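Local structure of Exo-beta-1,4-mannosidase (Rhizomucor miehei, 4LYP) at residues A[293-298]-A[339-344]; A[353-358]-A[415-420]. The protein probably hydrolyses terminal beta-1,4-linked mannose residues from mannan-derived sugars as a family 5 glycoside hydrolase, and can also transfer sugars by transglycosylation. All coordinates share one frame; numbering follows the deposited sequence.

Contact 1. Residues A[293-298]-A[339-344]. With GAI (guanidine), chain C.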
ATOM      1  N   TRP A 293      10.699  -6.721   1.865  1.00  6.28           N
ATOM      2  CA  TRP A 293      10.346  -7.868   1.002  1.00  6.81           C
ATOM      3  C   TRP A 293      11.439  -8.871   0.862  1.00  6.26           C
ATOM      4  O   TRP A 293      12.173  -8.891  -0.119  1.00  7.55           O
ATOM      5  CB  TRP A 293       9.848  -7.350  -0.347  1.00  7.35           C
ATOM      6  CG  TRP A 293       8.508  -6.684  -0.238  1.00  6.53           C
ATOM      7  CD1 TRP A 293       8.158  -5.385  -0.410  1.00  7.07           C
ATOM      8  CD2 TRP A 293       7.314  -7.400   0.130  1.00  6.29           C
ATOM      9  NE1 TRP A 293       6.783  -5.208  -0.137  1.00  6.91           N
ATOM     10  CE2 TRP A 293       6.289  -6.455   0.183  1.00  6.08           C
ATOM     11  CE3 TRP A 293       7.035  -8.754   0.422  1.00  6.69           C
ATOM     12  CZ2 TRP A 293       4.973  -6.835   0.460  1.00  6.10           C
ATOM     13  CZ3 TRP A 293       5.759  -9.127   0.729  1.00  7.27           C
ATOM     14  CH2 TRP A 293       4.742  -8.156   0.785  1.00  6.35           C
ATOM     15  N   VAL A 294      11.565  -9.761   1.872  1.00  6.90           N
ATOM     16  CA  VAL A 294      12.717 -10.643   1.904  1.00  7.47           C
ATOM     17  C   VAL A 294      12.775 -11.618   0.710  1.00  6.38           C
ATOM     18  O   VAL A 294      13.872 -11.889   0.192  1.00  7.69           O
ATOM     19  CB  VAL A 294      12.871 -11.356   3.256  1.00  7.57           C
ATOM     20  CG1 VAL A 294      13.392 -10.384   4.305  1.00  8.74           C
ATOM     21  CG2 VAL A 294      11.609 -12.130   3.682  1.00  8.01           C
ATOM     22  N   GLU A 295      11.656 -12.193   0.265  1.00  7.00           N
ATOM     23  CA  GLU A 295      11.756 -13.131  -0.858  1.00  7.60           C
ATOM     24  C   GLU A 295      12.090 -12.354  -2.142  1.00  6.97           C
ATOM     25  O   GLU A 295      12.984 -12.751  -2.891  1.00  7.75           O
ATOM     26  CB  GLU A 295      10.446 -13.912  -1.018  1.00  7.69           C
ATOM     27  CG  GLU A 295      10.471 -14.874  -2.191  1.00  7.62           C
ATOM     28  CD  GLU A 295       9.254 -15.740  -2.362  1.00  7.45           C
ATOM     29  OE1 GLU A 295       8.365 -15.735  -1.470  1.00  7.85           O
ATOM     30  OE2 GLU A 295       9.175 -16.406  -3.380  1.00  9.34           O
ATOM     31  N   ASN A 296      11.418 -11.213  -2.383  1.00  7.22           N
ATOM     32  CA  ASN A 296      11.634 -10.487  -3.612  1.00  7.53           C
ATOM     33  C   ASN A 296      13.067 -10.050  -3.732  1.00  7.77           C
ATOM     34  O   ASN A 296      13.609  -9.984  -4.843  1.00  9.52           O
ATOM     35  CB  ASN A 296      10.782  -9.197  -3.611  1.00  8.06           C
ATOM     36  CG  ASN A 296       9.286  -9.453  -3.399  1.00  7.85           C
ATOM     37  OD1 ASN A 296       8.924 -10.139  -2.453  1.00  8.64           O
ATOM     38  ND2 ASN A 296       8.465  -8.875  -4.227  1.00 11.53           N
ATOM     39  N   TRP A 297      13.740  -9.763  -2.595  1.00  8.11           N
ATOM     40  CA  TRP A 297      15.095  -9.253  -2.585  1.00  8.53           C
ATOM     41  C   TRP A 297      16.121 -10.336  -2.477  1.00  9.45           C
ATOM     42  O   TRP A 297      17.325 -10.020  -2.414  1.00 11.39           O
ATOM     43  CB  TRP A 297      15.261  -8.232  -1.454  1.00  8.96           C
ATOM     44  CG  TRP A 297      14.339  -7.075  -1.546  1.00  8.10           C
ATOM     45  CD1 TRP A 297      13.506  -6.751  -2.578  1.00  9.63           C
ATOM     46  CD2 TRP A 297      14.052  -6.139  -0.458  1.00  8.40           C
ATOM     47  NE1 TRP A 297      12.729  -5.619  -2.187  1.00  9.20           N
ATOM     48  CE2 TRP A 297      13.051  -5.238  -0.936  1.00  9.20           C
ATOM     49  CE3 TRP A 297      14.558  -5.977   0.847  1.00 10.13           C
ATOM     50  CZ2 TRP A 297      12.528  -4.202  -0.108  1.00  9.55           C
ATOM     51  CZ3 TRP A 297      14.126  -4.935   1.620  1.00 10.61           C
ATOM     52  CH2 TRP A 297      13.132  -4.041   1.127  1.00 10.76           C
ATOM     53  N   GLY A 298      15.705 -11.617  -2.507  1.00  8.44           N
ATOM     54  CA  GLY A 298      16.714 -12.700  -2.508  1.00  8.70           C
ATOM     55  C   GLY A 298      17.271 -13.065  -1.151  1.00  9.33           C
ATOM     56  O   GLY A 298      18.198 -13.840  -1.066  1.00 11.46           O
ATOM     57  N   GLY A 339       5.686  -8.828   4.021  1.00  6.44           N
ATOM     58  CA  GLY A 339       4.913 -10.076   3.907  1.00  7.56           C
ATOM     59  C   GLY A 339       5.861 -11.232   3.654  1.00  6.72           C
ATOM     60  O   GLY A 339       7.065 -11.107   3.495  1.00  6.83           O
ATOM     61  N   MET A 340       5.255 -12.440   3.665  1.00  6.64           N
ATOM     62  CA  MET A 340       5.995 -13.698   3.470  1.00  6.62           C
ATOM     63  C   MET A 340       5.016 -14.723   2.889  1.00  6.67           C
ATOM     64  O   MET A 340       3.823 -14.697   3.184  1.00  7.38           O
ATOM     65  CB  MET A 340       6.625 -14.151   4.787  1.00  6.84           C
ATOM     66  CG  MET A 340       7.365 -15.447   4.691  1.00  6.75           C
ATOM     67  SD  MET A 340       8.380 -15.836   6.146  1.00  7.96           S
ATOM     68  CE  MET A 340       9.800 -14.756   5.858  1.00  8.73           C
ATOM     69  N   ALA A 341       5.612 -15.617   2.090  1.00  6.34           N
ATOM     70  CA  ALA A 341       4.899 -16.705   1.428  1.00  6.53           C
ATOM     71  C   ALA A 341       4.465 -17.769   2.443  1.00  6.47           C
ATOM     72  O   ALA A 341       4.903 -17.819   3.600  1.00  7.17           O
ATOM     73  CB  ALA A 341       5.832 -17.342   0.410  1.00  7.43           C
ATOM     74  N   ARG A 342       3.608 -18.660   1.942  1.00  6.93           N
ATOM     75  CA  ARG A 342       3.201 -19.873   2.695  1.00  6.89           C
ATOM     76  C   ARG A 342       4.355 -20.843   2.698  1.00  7.17           C
ATOM     77  O   ARG A 342       5.418 -20.616   2.117  1.00  7.62           O
ATOM     78  CB  ARG A 342       1.939 -20.447   2.091  1.00  8.31           C
ATOM     79  CG  ARG A 342       0.824 -19.394   1.816  1.00  7.70           C
ATOM     80  CD  ARG A 342      -0.509 -19.978   1.408  1.00  8.32           C
ATOM     81  NE  ARG A 342      -1.339 -20.432   2.544  1.00  7.97           N
ATOM     82  CZ  ARG A 342      -2.138 -19.627   3.220  1.00  7.28           C
ATOM     83  NH1 ARG A 342      -2.939 -20.186   4.170  1.00  9.83           N
ATOM     84  NH2 ARG A 342      -2.174 -18.303   3.029  1.00  8.46           N
ATOM     85  N   ASP A 343       4.145 -21.977   3.414  1.00  7.81           N
ATOM     86  CA  ASP A 343       5.230 -22.941   3.679  1.00  8.14           C
ATOM     87  C   ASP A 343       5.608 -23.847   2.493  1.00  8.12           C
ATOM     88  O   ASP A 343       5.479 -25.084   2.538  1.00  9.35           O
ATOM     89  CB  ASP A 343       4.847 -23.848   4.861  1.00  8.50           C
ATOM     90  CG  ASP A 343       4.903 -23.192   6.234  1.00  8.40           C
ATOM     91  OD1 ASP A 343       5.594 -22.123   6.412  1.00  8.08           O
ATOM     92  OD2 ASP A 343       4.357 -23.790   7.180  1.00  8.50           O
ATOM     93  N   ALA A 344       6.106 -23.235   1.405  1.00  8.54           N
ATOM     94  CA  ALA A 344       6.512 -23.929   0.190  1.00  8.94           C
ATOM     95  C   ALA A 344       7.491 -25.045   0.493  1.00  9.01           C
ATOM     96  O   ALA A 344       7.492 -26.101  -0.185  1.00 10.19           O
ATOM     97  CB  ALA A 344       7.135 -22.955  -0.809  1.00 10.16           C
TER
HETATM   98  C   GAI C 501       7.559  -4.967  -5.097  1.00 13.03           C
HETATM   99  N1  GAI C 501       7.253  -4.460  -3.904  1.00 18.66           N
HETATM  100  N2  GAI C 501       8.287  -4.159  -5.886  1.00 16.47           N
HETATM  101  N3  GAI C 501       7.135  -6.106  -5.516  1.00 16.18           N
HETATM  102  O   HOH W   1       9.314  -9.442   3.925  1.00  7.93           O
HETATM  103  O   HOH W   2       8.787 -12.120   1.260  1.00  7.40           O
HETATM  104  O   HOH W   3       8.266 -15.028   1.210  1.00  7.57           O

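Contact 2. Residues A[353-358]-A[415-420]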
ATOM      1  N   TYR A 353       1.821 -25.947  -4.811  1.00 11.45           N
ATOM      2  CA  TYR A 353       1.585 -26.104  -3.402  1.00  9.94           C
ATOM      3  C   TYR A 353       1.848 -24.823  -2.655  1.00  9.19           C
ATOM      4  O   TYR A 353       1.141 -24.503  -1.676  1.00  9.42           O
ATOM      5  CB  TYR A 353       2.449 -27.267  -2.901  1.00 11.50           C
ATOM      6  CG  TYR A 353       2.458 -27.476  -1.413  1.00  9.65           C
ATOM      7  CD1 TYR A 353       3.367 -26.775  -0.613  1.00  9.26           C
ATOM      8  CD2 TYR A 353       1.556 -28.359  -0.797  1.00 10.97           C
ATOM      9  CE1 TYR A 353       3.423 -26.954   0.723  1.00  9.66           C
ATOM     10  CE2 TYR A 353       1.584 -28.512   0.595  1.00 10.39           C
ATOM     11  CZ  TYR A 353       2.503 -27.811   1.331  1.00  9.15           C
ATOM     12  OH  TYR A 353       2.536 -27.935   2.693  1.00 10.23           O
ATOM     13  N   LYS A 354       2.803 -24.001  -3.087  1.00  8.96           N
ATOM     14  CA  LYS A 354       3.172 -22.756  -2.450  1.00  9.09           C
ATOM     15  C   LYS A 354       2.016 -21.822  -2.341  1.00  8.62           C
ATOM     16  O   LYS A 354       1.950 -20.992  -1.426  1.00  9.26           O
ATOM     17  CB  LYS A 354       4.314 -22.098  -3.289  1.00  9.58           C
ATOM     18  CG  LYS A 354       4.714 -20.700  -2.842  1.00  9.33           C
ATOM     19  CD  LYS A 354       5.940 -20.264  -3.624  1.00  9.55           C
ATOM     20  CE  LYS A 354       6.365 -18.832  -3.280  1.00 10.63           C
ATOM     21  NZ  LYS A 354       7.548 -18.497  -4.118  1.00 15.27           N
ATOM     22  N   TYR A 355       1.048 -21.883  -3.284  1.00  8.70           N
ATOM     23  CA  TYR A 355      -0.026 -20.904  -3.381  1.00  8.52           C
ATOM     24  C   TYR A 355      -1.387 -21.454  -2.921  1.00  8.71           C
ATOM     25  O   TYR A 355      -2.336 -20.729  -2.982  1.00  9.61           O
ATOM     26  CB  TYR A 355      -0.127 -20.367  -4.838  1.00  9.19           C
ATOM     27  CG  TYR A 355       1.198 -19.803  -5.288  1.00  8.62           C
ATOM     28  CD1 TYR A 355       1.669 -18.591  -4.761  1.00  9.85           C
ATOM     29  CD2 TYR A 355       1.980 -20.442  -6.184  1.00 10.99           C
ATOM     30  CE1 TYR A 355       2.917 -18.096  -5.134  1.00  9.31           C
ATOM     31  CE2 TYR A 355       3.231 -19.965  -6.575  1.00 11.64           C
ATOM     32  CZ  TYR A 355       3.724 -18.792  -6.027  1.00  9.99           C
ATOM     33  OH  TYR A 355       4.929 -18.233  -6.355  1.00 12.24           O
ATOM     34  N   LEU A 356      -1.418 -22.717  -2.474  1.00  9.18           N
ATOM     35  CA  LEU A 356      -2.729 -23.229  -2.021  1.00 10.28           C
ATOM     36  C   LEU A 356      -3.080 -22.642  -0.660  1.00  9.57           C
ATOM     37  O   LEU A 356      -2.269 -22.638   0.272  1.00  9.68           O
ATOM     38  CB  LEU A 356      -2.661 -24.758  -1.894  1.00 11.12           C
ATOM     39  CG  LEU A 356      -2.524 -25.535  -3.240  1.00 12.48           C
ATOM     40  CD1 LEU A 356      -2.407 -26.995  -2.910  1.00 14.66           C
ATOM     41  CD2 LEU A 356      -3.749 -25.271  -4.112  1.00 15.61           C
ATOM     42  N   PRO A 357      -4.332 -22.233  -0.496  1.00  9.52           N
ATOM     43  CA  PRO A 357      -4.726 -21.758   0.850  1.00 10.50           C
ATOM     44  C   PRO A 357      -4.647 -22.804   1.951  1.00  9.77           C
ATOM     45  O   PRO A 357      -4.428 -22.474   3.113  1.00 10.45           O
ATOM     46  CB  PRO A 357      -6.213 -21.326   0.637  1.00 11.95           C
ATOM     47  CG  PRO A 357      -6.256 -20.938  -0.825  1.00 11.17           C
ATOM     48  CD  PRO A 357      -5.360 -21.925  -1.534  1.00 11.42           C
ATOM     49  N   SER A 358      -4.749 -24.111   1.578  1.00 10.33           N
ATOM     50  CA  SER A 358      -4.589 -25.171   2.578  1.00 10.50           C
ATOM     51  C   SER A 358      -3.156 -25.296   3.047  1.00  9.97           C
ATOM     52  O   SER A 358      -2.903 -25.923   4.080  1.00 11.78           O
ATOM     53  CB  SER A 358      -5.063 -26.478   1.969  1.00 11.77           C
ATOM     54  OG  SER A 358      -4.345 -26.781   0.813  1.00 12.31           O
ATOM     55  N   HIS A 415      -0.187  -8.995 -11.332  1.00  7.48           N
ATOM     56  CA  HIS A 415       1.145  -9.207 -11.883  1.00  8.01           C
ATOM     57  C   HIS A 415       1.898 -10.320 -11.104  1.00  7.91           C
ATOM     58  O   HIS A 415       3.043 -10.634 -11.486  1.00  9.49           O
ATOM     59  CB  HIS A 415       1.974  -7.941 -11.914  1.00  8.74           C
ATOM     60  CG  HIS A 415       2.405  -7.504 -10.548  1.00  7.57           C
ATOM     61  ND1 HIS A 415       1.543  -7.539  -9.465  1.00  7.73           N
ATOM     62  CD2 HIS A 415       3.634  -7.063 -10.103  1.00  9.45           C
ATOM     63  CE1 HIS A 415       2.223  -7.127  -8.396  1.00  7.82           C
ATOM     64  NE2 HIS A 415       3.476  -6.829  -8.757  1.00  8.53           N
ATOM     65  N   GLU A 416       1.270 -10.885 -10.069  1.00  7.39           N
ATOM     66  CA  GLU A 416       1.880 -11.890  -9.219  1.00  8.50           C
ATOM     67  C   GLU A 416       0.970 -13.058  -9.100  1.00  8.23           C
ATOM     68  O   GLU A 416      -0.243 -12.960  -9.287  1.00  8.49           O
ATOM     69  CB  GLU A 416       2.054 -11.262  -7.800  1.00  8.68           C
ATOM     70  CG  GLU A 416       3.267 -10.336  -7.778  1.00  9.48           C
ATOM     71  CD  GLU A 416       3.387  -9.471  -6.550  1.00  8.22           C
ATOM     72  OE1 GLU A 416       2.482  -9.409  -5.692  1.00  9.54           O
ATOM     73  OE2 GLU A 416       4.482  -8.872  -6.395  1.00  9.71           O
ATOM     74  N   PRO A 417       1.505 -14.241  -8.675  1.00  7.85           N
ATOM     75  CA  PRO A 417       0.650 -15.415  -8.512  1.00  8.19           C
ATOM     76  C   PRO A 417      -0.432 -15.163  -7.499  1.00  7.69           C
ATOM     77  O   PRO A 417      -0.187 -14.673  -6.364  1.00  8.58           O
ATOM     78  CB  PRO A 417       1.641 -16.496  -8.049  1.00 10.20           C
ATOM     79  CG  PRO A 417       2.970 -16.023  -8.583  1.00 12.41           C
ATOM     80  CD  PRO A 417       2.924 -14.501  -8.436  1.00 10.21           C
ATOM     81  N   HIS A 418      -1.657 -15.587  -7.781  1.00  7.92           N
ATOM     82  CA  HIS A 418      -2.719 -15.488  -6.813  1.00  7.39           C
ATOM     83  C   HIS A 418      -2.313 -16.248  -5.587  1.00  7.65           C
ATOM     84  O   HIS A 418      -1.921 -17.411  -5.652  1.00  8.43           O
ATOM     85  CB  HIS A 418      -4.052 -16.051  -7.335  1.00  8.11           C
ATOM     86  CG  HIS A 418      -4.496 -15.479  -8.618  1.00  7.96           C
ATOM     87  ND1 HIS A 418      -4.366 -14.160  -9.011  1.00  8.97           N
ATOM     88  CD2 HIS A 418      -5.183 -16.124  -9.650  1.00  9.94           C
ATOM     89  CE1 HIS A 418      -4.930 -14.005 -10.231  1.00 10.04           C
ATOM     90  NE2 HIS A 418      -5.399 -15.213 -10.618  1.00 10.62           N
ATOM     91  N   GLY A 419      -2.493 -15.650  -4.390  1.00  7.01           N
ATOM     92  CA  GLY A 419      -2.254 -16.355  -3.151  1.00  6.90           C
ATOM     93  C   GLY A 419      -0.840 -16.351  -2.660  1.00  6.25           C
ATOM     94  O   GLY A 419      -0.547 -16.995  -1.640  1.00  7.92           O
ATOM     95  N   TRP A 420       0.079 -15.609  -3.289  1.00  7.14           N
ATOM     96  CA  TRP A 420       1.453 -15.557  -2.801  1.00  6.62           C
ATOM     97  C   TRP A 420       1.539 -15.067  -1.340  1.00  6.32           C
ATOM     98  O   TRP A 420       2.104 -15.776  -0.486  1.00  6.73           O
ATOM     99  CB  TRP A 420       2.288 -14.683  -3.731  1.00  6.44           C
ATOM    100  CG  TRP A 420       3.763 -14.655  -3.513  1.00  6.62           C
ATOM    101  CD1 TRP A 420       4.535 -15.517  -2.714  1.00  7.73           C
ATOM    102  CD2 TRP A 420       4.686 -13.739  -4.104  1.00  6.70           C
ATOM    103  NE1 TRP A 420       5.866 -15.177  -2.813  1.00  7.09           N
ATOM    104  CE2 TRP A 420       5.984 -14.096  -3.651  1.00  7.39           C
ATOM    105  CE3 TRP A 420       4.561 -12.637  -4.963  1.00  8.28           C
ATOM    106  CZ2 TRP A 420       7.147 -13.410  -4.059  1.00  7.68           C
ATOM    107  CZ3 TRP A 420       5.721 -11.949  -5.345  1.00  9.15           C
ATOM    108  CH2 TRP A 420       6.965 -12.318  -4.910  1.00  8.77           C
TER
HETATM  109  O   HOH W   4       2.951 -18.408  -0.867  1.00  7.50           O
HETATM  110  O   HOH W   5      -2.796 -18.827  -1.132  1.00  9.46           O

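Contact 1. Residues A[293-298]-A[339-344]
The indole of Trp-293 lies flat against the backbone of Gly-339. Its six-membered ring takes the peptide nitrogen over one face, with CZ3 3.3 Å from Gly-339 N, and CZ3 also comes within 3.4 Å of Gly-339 CA. Glycine suits the place because a beta carbon here would run into CH2 of the indole. Beyond this, direct contact is sparse: the CG2 methyl of Val-294 meets the terminal CE of Met-340 at 3.9 Å, brought there by a bend at the end of an otherwise extended methionine (chi3 -77°), and OE1 of Glu-295 stands 3.5 Å from Ala-341 CB, a methyl small enough to let the carboxylate approach.

No hydrogen bond crosses directly, so water supplies the polar link. Two waters both donate to Gly-339 O, one accepting from Val-294 N and the other from Glu-295 N; a third donates to Glu-295 OE1, at 2.8 Å, and accepts from Ala-341 N. The buried carbonyl is thus gripped twice. Glu-295 reaches its water with CG anti to the backbone N (chi1 178°) and the chain extended, while its OE2 forms a salt bridge with Lys-354.

Further out, Trp-293 NE1 is bonded to Glu-337, which helps fix the turn of the indole, and Tyr-421 and Trp-390 meet the same ring. The type I turn from Glu-295 to Gly-298 carries Asn-296 toward the bound guanidine, ND2 lying 3.3 Å from N3 of the ligand; Asn-296 OD1 is held by Tyr-421. Both segments directly follow parallel strands, 288-292 and 333-338, and Trp-293 and Asn-296 of the first belong to a guanidine pocket at the C-terminal ends of the strands, where a TIM barrel of family 5 carries its active site.

Contact 2. Residues A[353-358]-A[415-420]
A type II beta turn from Pro-417 to Trp-420, in the long loop following strand 386-394, forms the surface on which Tyr-355 packs. The phenol is the centre of the contact. Over one face sits Pro-417, whose CB makes a CH-pi contact 3.8 Å from the ring centroid and 19° off the normal; CG of Lys-354, its own chain neighbour, covers the opposite face. Proline is well matched to this role, offering a rigid apolar ring to the aromatic cloud. In the plane of the phenol, at its edge, lie Trp-420 CA and Gly-419 C, with CD1 of Tyr-355 3.6 Å from Trp-420 CA.

The same edge points to the face of the Trp-420 five-membered ring in an offset edge-to-face pair, centroids 5.8 Å apart and planes at 77°. Tyr-355 CE1 also touches Trp-420 CB at 3.7 Å. Lys-354 runs alongside the indole, fully extended with CG anti to its backbone N, and lays CE 3.7 Å from Trp-420 NE1. Its ammonium forms a salt bridge with Glu-295, whose other carboxylate oxygen takes the indole N-H, so one carboxylate binds both ends, which lie side by side and point the same way.

Gly-419, with a positive phi of 85°, occupies a turn position where a beta carbon would strike Tyr-355 O. Two waters bridge the backbones by donating to carbonyls on both sides: one joins Lys-354 O to Trp-420 O, the other, 2.7 Å from Tyr-355 O, reaches Gly-419 O. Tyr-355 O is also bonded by Ser-398.

The contact lies near the surface, where the loop between strand 333-338 and helix 362-380 meets the loop between strands 386-394 and 423-424.

Overall arrangement
The two contacts lie with centres about 12 Å apart and are joined chiefly by Glu-295. Its OE2 forms a salt bridge with Lys-354 NZ at 2.8 Å, and its OE1 probably accepts a hydrogen bond from Trp-420 NE1 at 2.9 Å, tying the loop of 293-298 to both segments of contact 2. The loop after strand 333-338 supplies one segment to each contact, 339-344 and then 353-358. Both reach the same guanidine pocket, contact 1 through Trp-293 and Asn-296 and contact 2 through Glu-416; the guanidine is also hydrogen-bonded to Glu-238. Contact 1 is the buried layer and contact 2 the more superficial one.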